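Local coordinates for conserved hypothetical protein (Archaeoglobus fulgidus, PDB 1NT2) that forms a complex with fibrillarin as a core protein of the archaeal box C/D sRNP and probably binds its small guide RNA, at residues F25-N30 with A231-F236; A139-E144 with G238-S243; E144-K149 with A225-A230. One frame throughout, in Å; residues are numbered along the deposited sequence.

Contact 1 of 3, residues F25-N30 with A231-F236; sequences FLKAEN and AKIDYF
The ring of Phe236 is met obliquely by Leu26 CD2, while Tyr235 CD1 lies 3.5 Å above one face, off-centre, near the ring's border, and Lys232 CG sits in plane at the edge. Phe236, Lys232 and Ile233 belong to the C-terminal end of the long helix 217-236, part of the all-helical Nop region. Leu26 comes from the short helix 21-27 near the N terminus, so the contact is helix against helix between the N-terminal part and the Nop part of the chain. Leu26 carries most of the contact. Its CG lies anti to its carbonyl carbon (chi1 -60°), which sends both methyls to the helix. Leu26 CD2 packs on Phe236 CB at 3.3 Å. Leu26 CD1 reaches the same CB and also rests 3.8 Å from Ile233 CA. Replacing Leu26 by an alanine would probably leave a gap beside Phe236 CB and let that ring shift. Lys27 crosses Ile233, with Lys27 CG 3.4 Å from Ile233 CD1, so the aliphatic part of the lysine extends the apolar patch. Met65 of helix 50-71 also packs on Phe236. The fibrillarin chain adjoins this region: its Leu111 packs on Phe236 and its Lys119 on Lys232. The contact thus lies where both proteins of the complex meet. The chain of Lys232 starts extended, with CG anti to the backbone N, and bends at chi3 (-64°). The bend turns the amine toward the backbone of Leu26. There Lys232 NZ gives a weak hydrogen bond, 3.3 Å long, to the carbonyl oxygen Leu26 O.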
loop_
_atom_site.group_PDB
_atom_site.type_symbol
_atom_site.label_atom_id
_atom_site.label_comp_id
_atom_site.label_asym_id
_atom_site.label_seq_id
_atom_site.Cartn_x
_atom_site.Cartn_y
_atom_site.Cartn_z
ATOM N N PHE B 25 -36.819 18.098 20.366
ATOM C CA PHE B 25 -36.044 17.633 21.501
ATOM C C PHE B 25 -34.648 17.390 20.965
ATOM O O PHE B 25 -33.653 17.760 21.578
ATOM C CB PHE B 25 -36.614 16.317 22.022
ATOM C CG PHE B 25 -36.001 15.864 23.312
ATOM C CD1 PHE B 25 -36.342 16.484 24.510
ATOM C CD2 PHE B 25 -35.069 14.831 23.328
ATOM C CE1 PHE B 25 -35.766 16.086 25.707
ATOM C CE2 PHE B 25 -34.485 14.426 24.519
ATOM C CZ PHE B 25 -34.835 15.054 25.713
ATOM N N LEU B 26 -34.605 16.748 19.801
ATOM C CA LEU B 26 -33.364 16.423 19.109
ATOM C C LEU B 26 -32.852 17.670 18.403
ATOM O O LEU B 26 -31.689 17.734 17.993
ATOM C CB LEU B 26 -33.621 15.317 18.079
ATOM C CG LEU B 26 -34.143 13.994 18.656
ATOM C CD1 LEU B 26 -34.616 13.068 17.542
ATOM C CD2 LEU B 26 -33.041 13.340 19.477
ATOM N N LYS B 27 -33.733 18.662 18.290
ATOM C CA LYS B 27 -33.428 19.922 17.617
ATOM C C LYS B 27 -33.127 21.107 18.528
ATOM O O LYS B 27 -32.808 22.173 18.026
ATOM C CB LYS B 27 -34.580 20.299 16.674
ATOM C CG LYS B 27 -34.762 19.332 15.508
ATOM C CD LYS B 27 -36.084 19.527 14.761
ATOM C CE LYS B 27 -36.176 20.866 14.052
ATOM N NZ LYS B 27 -37.450 20.975 13.293
ATOM N N ALA B 28 -33.223 20.930 19.846
ATOM C CA ALA B 28 -32.952 22.017 20.789
ATOM C C ALA B 28 -31.534 22.588 20.658
ATOM O O ALA B 28 -30.743 22.552 21.608
ATOM C CB ALA B 28 -33.185 21.541 22.204
ATOM N N GLU B 29 -31.246 23.134 19.475
ATOM C CA GLU B 29 -29.951 23.734 19.122
ATOM C C GLU B 29 -29.829 25.213 19.533
ATOM O O GLU B 29 -30.540 26.088 19.021
ATOM C CB GLU B 29 -29.704 23.599 17.592
ATOM C CG GLU B 29 -30.817 24.208 16.661
ATOM C CD GLU B 29 -30.525 24.125 15.134
ATOM O OE1 GLU B 29 -31.443 24.463 14.339
ATOM O OE2 GLU B 29 -29.396 23.737 14.731
ATOM N N ASN B 30 -28.926 25.480 20.468
ATOM C CA ASN B 30 -28.687 26.834 20.937
ATOM C C ASN B 30 -27.197 26.878 21.187
ATOM O O ASN B 30 -26.686 26.066 21.944
ATOM C CB ASN B 30 -29.458 27.094 22.227
ATOM C CG ASN B 30 -30.929 27.367 21.982
ATOM O OD1 ASN B 30 -31.287 28.391 21.410
ATOM N ND2 ASN B 30 -31.785 26.455 22.412
ATOM N N ALA B 231 -28.388 14.038 11.243
ATOM C CA ALA B 231 -27.786 12.823 11.772
ATOM C C ALA B 231 -28.397 12.419 13.111
ATOM O O ALA B 231 -28.654 11.239 13.348
ATOM C CB ALA B 231 -26.282 13.026 11.926
ATOM N N LYS B 232 -28.623 13.397 13.986
ATOM C CA LYS B 232 -29.196 13.113 15.300
ATOM C C LYS B 232 -30.658 12.727 15.188
ATOM O O LYS B 232 -31.126 11.771 15.815
ATOM C CB LYS B 232 -29.079 14.323 16.213
ATOM C CG LYS B 232 -29.625 14.073 17.596
ATOM C CD LYS B 232 -29.812 15.373 18.360
ATOM C CE LYS B 232 -28.489 16.097 18.628
ATOM N NZ LYS B 232 -28.719 17.329 19.436
ATOM N N ILE B 233 -31.383 13.480 14.380
ATOM C CA ILE B 233 -32.789 13.204 14.203
ATOM C C ILE B 233 -33.009 11.845 13.544
ATOM O O ILE B 233 -33.980 11.169 13.846
ATOM C CB ILE B 233 -33.450 14.329 13.401
ATOM C CG1 ILE B 233 -33.141 15.663 14.094
ATOM C CG2 ILE B 233 -34.958 14.093 13.305
ATOM C CD1 ILE B 233 -33.775 16.857 13.470
ATOM N N ASP B 234 -32.106 11.436 12.659
ATOM C CA ASP B 234 -32.224 10.133 12.006
ATOM C C ASP B 234 -32.096 9.014 13.042
ATOM O O ASP B 234 -32.927 8.098 13.123
ATOM C CB ASP B 234 -31.104 9.943 10.986
ATOM C CG ASP B 234 -31.342 10.695 9.711
ATOM O OD1 ASP B 234 -32.427 10.515 9.123
ATOM O OD2 ASP B 234 -30.444 11.455 9.288
ATOM N N TYR B 235 -31.027 9.116 13.823
ATOM C CA TYR B 235 -30.656 8.160 14.857
ATOM C C TYR B 235 -31.621 8.032 16.048
ATOM O O TYR B 235 -31.716 6.967 16.654
ATOM C CB TYR B 235 -29.242 8.528 15.336
ATOM C CG TYR B 235 -28.582 7.556 16.285
ATOM C CD1 TYR B 235 -27.947 8.018 17.438
ATOM C CD2 TYR B 235 -28.585 6.188 16.038
ATOM C CE1 TYR B 235 -27.337 7.145 18.328
ATOM C CE2 TYR B 235 -27.974 5.302 16.922
ATOM C CZ TYR B 235 -27.353 5.788 18.070
ATOM O OH TYR B 235 -26.777 4.928 18.979
ATOM N N PHE B 236 -32.344 9.097 16.380
ATOM C CA PHE B 236 -33.257 9.054 17.522
ATOM C C PHE B 236 -34.742 9.087 17.173
ATOM O O PHE B 236 -35.589 8.676 17.979
ATOM C CB PHE B 236 -32.942 10.209 18.462
ATOM C CG PHE B 236 -31.577 10.134 19.061
ATOM C CD1 PHE B 236 -31.249 9.108 19.934
ATOM C CD2 PHE B 236 -30.608 11.075 18.739
ATOM C CE1 PHE B 236 -29.968 9.017 20.481
ATOM C CE2 PHE B 236 -29.327 10.996 19.278
ATOM C CZ PHE B 236 -29.005 9.963 20.151
#

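Contact 2 of 3, residues A139-E144 with G238-S243; sequences APNMTE and GEIDES
Asn141 and Ile240 bring their CA atoms to 4.9 Å, where the first turn of helix 140-146 meets the irregular segment 238-243 that joins helices 217-236 and 243-254. Both segments belong to the Nop family region, and the contact packs helix 140-146 against this link. Gly238 leaves the helical conformation with a positive phi of 91°, a turn that suits glycine because a CB would press on the preceding carbonyl. The side chains of Pro140 and Asn141 contact the connecting segment. Pro140 CB packs on Ile240 CG1 at 3.5 Å, the two side chains crossing at a slant. Pro140 CG also touches Gly238 O. Asn141 makes the polar link. Asn141 ND2 donates to Glu239 O at 3.0 Å with an N-H...O angle of 154°. The acceptor lies in the plane of the asparagine amide, but the donor stands well above the plane of the Glu239 carbonyl, 63° out of it. Asn141 ND2 also gives a weak hydrogen bond to Asp234 OD1 of helix 217-236. The amide therefore ties that helix to the segment that follows it. Asp241 precedes helix 243-254 and its side chain caps it weakly. Ser243 OG donates to Asp241 OD1 at 2.6 Å, on the syn side of the carboxylate, and Ser243 N adds a weak bond to the same oxygen. Lys27 forms a long, weak ion pair with Asp241 OD2. Asn141 is buried, and its amide N-H groups find oxygens on a backbone and on an acid. The two partners together are likely to fix which way the amide is turned.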
loop_
_atom_site.group_PDB
_atom_site.type_symbol
_atom_site.label_atom_id
_atom_site.label_comp_id
_atom_site.label_asym_id
_atom_site.label_seq_id
_atom_site.Cartn_x
_atom_site.Cartn_y
_atom_site.Cartn_z
ATOM N N ALA B 139 -31.245 6.224 7.786
ATOM C CA ALA B 139 -30.714 7.581 7.828
ATOM C C ALA B 139 -31.296 8.506 6.749
ATOM O O ALA B 139 -30.563 9.058 5.932
ATOM C CB ALA B 139 -29.197 7.526 7.705
ATOM N N PRO B 140 -32.621 8.706 6.750
ATOM C CA PRO B 140 -33.255 9.569 5.754
ATOM C C PRO B 140 -32.820 11.025 5.861
ATOM O O PRO B 140 -32.182 11.555 4.951
ATOM C CB PRO B 140 -34.734 9.394 6.046
ATOM C CG PRO B 140 -34.740 9.266 7.527
ATOM C CD PRO B 140 -33.595 8.302 7.777
ATOM N N ASN B 141 -33.167 11.664 6.973
ATOM C CA ASN B 141 -32.833 13.063 7.218
ATOM C C ASN B 141 -31.467 13.469 6.669
ATOM O O ASN B 141 -31.251 14.642 6.372
ATOM C CB ASN B 141 -32.904 13.357 8.720
ATOM C CG ASN B 141 -34.288 13.095 9.300
ATOM O OD1 ASN B 141 -35.249 13.773 8.948
ATOM N ND2 ASN B 141 -34.395 12.107 10.187
ATOM N N MET B 142 -30.556 12.504 6.537
ATOM C CA MET B 142 -29.222 12.770 5.996
ATOM C C MET B 142 -29.174 12.562 4.490
ATOM O O MET B 142 -28.798 13.467 3.744
ATOM C CB MET B 142 -28.181 11.857 6.630
ATOM C CG MET B 142 -27.607 12.357 7.923
ATOM S SD MET B 142 -26.223 11.324 8.400
ATOM C CE MET B 142 -24.879 12.209 7.591
ATOM N N THR B 143 -29.532 11.355 4.055
ATOM C CA THR B 143 -29.542 11.021 2.635
ATOM C C THR B 143 -30.235 12.162 1.905
ATOM O O THR B 143 -29.819 12.575 0.823
ATOM C CB THR B 143 -30.307 9.688 2.367
ATOM O OG1 THR B 143 -31.550 9.692 3.073
ATOM C CG2 THR B 143 -29.495 8.488 2.821
ATOM N N GLU B 144 -31.283 12.682 2.534
ATOM C CA GLU B 144 -32.076 13.786 2.006
ATOM C C GLU B 144 -31.247 15.020 1.648
ATOM O O GLU B 144 -31.365 15.567 0.552
ATOM C CB GLU B 144 -33.131 14.180 3.038
ATOM C CG GLU B 144 -34.043 15.295 2.595
ATOM C CD GLU B 144 -34.925 14.875 1.447
ATOM O OE1 GLU B 144 -34.380 14.524 0.376
ATOM O OE2 GLU B 144 -36.162 14.889 1.616
ATOM N N GLY B 238 -35.783 8.625 13.385
ATOM C CA GLY B 238 -35.897 7.670 12.303
ATOM C C GLY B 238 -36.743 8.236 11.181
ATOM O O GLY B 238 -36.669 7.772 10.047
ATOM N N GLU B 239 -37.541 9.252 11.497
ATOM C CA GLU B 239 -38.416 9.881 10.511
ATOM C C GLU B 239 -37.904 11.215 9.982
ATOM O O GLU B 239 -37.338 12.021 10.718
ATOM C CB GLU B 239 -39.809 10.071 11.097
ATOM C CG GLU B 239 -40.406 8.795 11.642
ATOM C CD GLU B 239 -41.905 8.890 11.834
ATOM O OE1 GLU B 239 -42.484 7.970 12.449
ATOM O OE2 GLU B 239 -42.507 9.880 11.361
ATOM N N ILE B 240 -38.131 11.438 8.694
ATOM C CA ILE B 240 -37.688 12.649 8.029
ATOM C C ILE B 240 -38.296 13.901 8.657
ATOM O O ILE B 240 -39.212 13.820 9.472
ATOM C CB ILE B 240 -38.026 12.595 6.519
ATOM C CG1 ILE B 240 -37.722 11.188 5.986
ATOM C CG2 ILE B 240 -37.204 13.629 5.754
ATOM C CD1 ILE B 240 -37.988 10.971 4.492
ATOM N N ASP B 241 -37.749 15.051 8.275
ATOM C CA ASP B 241 -38.184 16.359 8.750
ATOM C C ASP B 241 -37.725 17.367 7.695
ATOM O O ASP B 241 -36.572 17.808 7.714
ATOM C CB ASP B 241 -37.526 16.671 10.098
ATOM C CG ASP B 241 -37.602 18.149 10.464
ATOM O OD1 ASP B 241 -38.716 18.710 10.472
ATOM O OD2 ASP B 241 -36.546 18.752 10.751
ATOM N N GLU B 242 -38.617 17.723 6.770
ATOM C CA GLU B 242 -38.264 18.654 5.700
ATOM C C GLU B 242 -37.874 20.043 6.178
ATOM O O GLU B 242 -37.510 20.901 5.378
ATOM C CB GLU B 242 -39.395 18.765 4.670
ATOM C CG GLU B 242 -40.704 19.281 5.209
ATOM C CD GLU B 242 -41.185 18.461 6.376
ATOM O OE1 GLU B 242 -40.950 17.231 6.362
ATOM O OE2 GLU B 242 -41.800 19.044 7.296
ATOM N N SER B 243 -37.951 20.267 7.484
ATOM C CA SER B 243 -37.572 21.555 8.042
ATOM C C SER B 243 -36.094 21.691 7.733
ATOM O O SER B 243 -35.572 22.792 7.552
ATOM C CB SER B 243 -37.783 21.562 9.554
ATOM O OG SER B 243 -39.103 21.167 9.889
#

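Contact 3 of 3, residues E144-K149 with A225-A230; sequences ELVGAK and AKLAIA
Lys226 touches Leu145 through its backbone: Lys226 O lies 4.1 Å from Leu145 CD1. Its amine turns away from this interface and has a long, weak ion pair with Glu29. Next comes Leu227, which carries the contact. Its CG is anti to the backbone N (chi1 -156°), and this directs one methyl to Leu145 and the other to Val146. Leu227 CD1 meets Leu145 CD1 at 3.3 Å and also lies against Leu145 CB. The two leucines run antiparallel alongside one another, so they touch along their flanks. The other methyl, Leu227 CD2, reaches Val146 CG1 at 3.8 Å, and here the side chains pass at an angle. This is apolar helix packing within the Nop region: the weakly bonded final residues of helix 140-146 sit against the middle of helix 217-236. Helix 148-158, set apart from helix 140-146 by a glycine, joins in: its Leu154 also packs on Leu227, and its Ala151 on Val146. One turn beyond Leu227, Ala230 offers only a methyl. Ala230 CB stands 4.0 Å from Leu145 CD1, so this one leucine methyl bridges two successive turns of the helix. Leu244 of helix 243-254 touches both Leu145 and Ala230.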
loop_
_atom_site.group_PDB
_atom_site.type_symbol
_atom_site.label_atom_id
_atom_site.label_comp_id
_atom_site.label_asym_id
_atom_site.label_seq_id
_atom_site.Cartn_x
_atom_site.Cartn_y
_atom_site.Cartn_z
ATOM N N GLU B 144 -31.283 12.682 2.534
ATOM C CA GLU B 144 -32.076 13.786 2.006
ATOM C C GLU B 144 -31.247 15.020 1.648
ATOM O O GLU B 144 -31.365 15.567 0.552
ATOM C CB GLU B 144 -33.131 14.180 3.038
ATOM C CG GLU B 144 -34.043 15.295 2.595
ATOM C CD GLU B 144 -34.925 14.875 1.447
ATOM O OE1 GLU B 144 -34.380 14.524 0.376
ATOM O OE2 GLU B 144 -36.162 14.889 1.616
ATOM N N LEU B 145 -30.413 15.454 2.588
ATOM C CA LEU B 145 -29.574 16.641 2.411
ATOM C C LEU B 145 -28.377 16.519 1.452
ATOM O O LEU B 145 -28.147 17.399 0.610
ATOM C CB LEU B 145 -29.037 17.113 3.770
ATOM C CG LEU B 145 -29.989 17.296 4.944
ATOM C CD1 LEU B 145 -29.317 18.209 5.957
ATOM C CD2 LEU B 145 -31.298 17.891 4.476
ATOM N N VAL B 146 -27.605 15.448 1.601
ATOM C CA VAL B 146 -26.430 15.252 0.773
ATOM C C VAL B 146 -26.588 14.125 -0.247
ATOM O O VAL B 146 -25.990 14.160 -1.325
ATOM C CB VAL B 146 -25.203 14.981 1.659
ATOM C CG1 VAL B 146 -24.858 16.228 2.464
ATOM C CG2 VAL B 146 -25.493 13.830 2.598
ATOM N N GLY B 147 -27.405 13.135 0.094
ATOM C CA GLY B 147 -27.612 12.021 -0.805
ATOM C C GLY B 147 -26.950 10.781 -0.255
ATOM O O GLY B 147 -25.871 10.865 0.332
ATOM N N ALA B 148 -27.594 9.635 -0.452
ATOM C CA ALA B 148 -27.089 8.355 0.035
ATOM C C ALA B 148 -25.577 8.228 -0.067
ATOM O O ALA B 148 -24.889 8.041 0.939
ATOM C CB ALA B 148 -27.756 7.215 -0.723
ATOM N N LYS B 149 -25.071 8.332 -1.291
ATOM C CA LYS B 149 -23.639 8.227 -1.563
ATOM C C LYS B 149 -22.798 8.897 -0.459
ATOM O O LYS B 149 -22.071 8.226 0.284
ATOM C CB LYS B 149 -23.347 8.859 -2.934
ATOM C CG LYS B 149 -21.976 8.554 -3.546
ATOM C CD LYS B 149 -21.899 7.156 -4.143
ATOM C CE LYS B 149 -21.316 6.116 -3.174
ATOM N NZ LYS B 149 -22.151 5.839 -1.959
ATOM N N ALA B 225 -23.619 22.177 9.804
ATOM C CA ALA B 225 -24.361 22.428 11.037
ATOM C C ALA B 225 -25.689 21.688 11.013
ATOM O O ALA B 225 -25.992 20.873 11.889
ATOM C CB ALA B 225 -24.600 23.918 11.205
ATOM N N LYS B 226 -26.486 21.979 9.997
ATOM C CA LYS B 226 -27.771 21.325 9.865
ATOM C C LYS B 226 -27.614 19.820 9.578
ATOM O O LYS B 226 -28.503 19.033 9.911
ATOM C CB LYS B 226 -28.597 22.014 8.765
ATOM C CG LYS B 226 -28.960 23.479 9.072
ATOM C CD LYS B 226 -29.979 23.606 10.208
ATOM C CE LYS B 226 -30.112 25.044 10.716
ATOM N NZ LYS B 226 -28.919 25.532 11.491
ATOM N N LEU B 227 -26.495 19.400 8.986
ATOM C CA LEU B 227 -26.334 17.972 8.698
ATOM C C LEU B 227 -26.179 17.195 9.990
ATOM O O LEU B 227 -26.800 16.144 10.166
ATOM C CB LEU B 227 -25.128 17.706 7.791
ATOM C CG LEU B 227 -25.266 16.391 7.006
ATOM C CD1 LEU B 227 -26.512 16.443 6.129
ATOM C CD2 LEU B 227 -24.051 16.164 6.149
ATOM N N ALA B 228 -25.352 17.721 10.890
ATOM C CA ALA B 228 -25.136 17.082 12.181
ATOM C C ALA B 228 -26.490 16.881 12.858
ATOM O O ALA B 228 -26.700 15.867 13.528
ATOM C CB ALA B 228 -24.227 17.941 13.051
ATOM N N ILE B 229 -27.403 17.841 12.673
ATOM C CA ILE B 229 -28.749 17.751 13.251
ATOM C C ILE B 229 -29.530 16.617 12.602
ATOM O O ILE B 229 -30.184 15.829 13.288
ATOM C CB ILE B 229 -29.561 19.051 13.056
ATOM C CG1 ILE B 229 -29.036 20.158 13.974
ATOM C CG2 ILE B 229 -31.028 18.781 13.368
ATOM C CD1 ILE B 229 -29.262 19.877 15.477
ATOM N N ALA B 230 -29.470 16.557 11.272
ATOM C CA ALA B 230 -30.141 15.514 10.500
ATOM C C ALA B 230 -29.695 14.164 11.054
ATOM O O ALA B 230 -30.503 13.271 11.308
ATOM C CB ALA B 230 -29.748 15.629 9.041
#

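Overall arrangement
From the N terminus, the chain leaves contact 1 at residues 25-30 and runs through helices 50-71, 73-93 and 110-138 before reaching 139-144, the start of contact 2. Contact 3 begins at once, since Glu144 belongs to both. It closes first, when helix 217-236 arrives at 225-230. Contact 1 closes next at 231-236, and contact 2 last at 238-243. Contact 3 therefore lies within the loops of both others, while contacts 1 and 2 cross. Helix 217-236 serves contacts 1 and 3, and the chain runs on from it into contact 2, with a probable hydrogen bond between Gly238 N and Ile233 O. Together they join the N-terminal part to the helical Nop core.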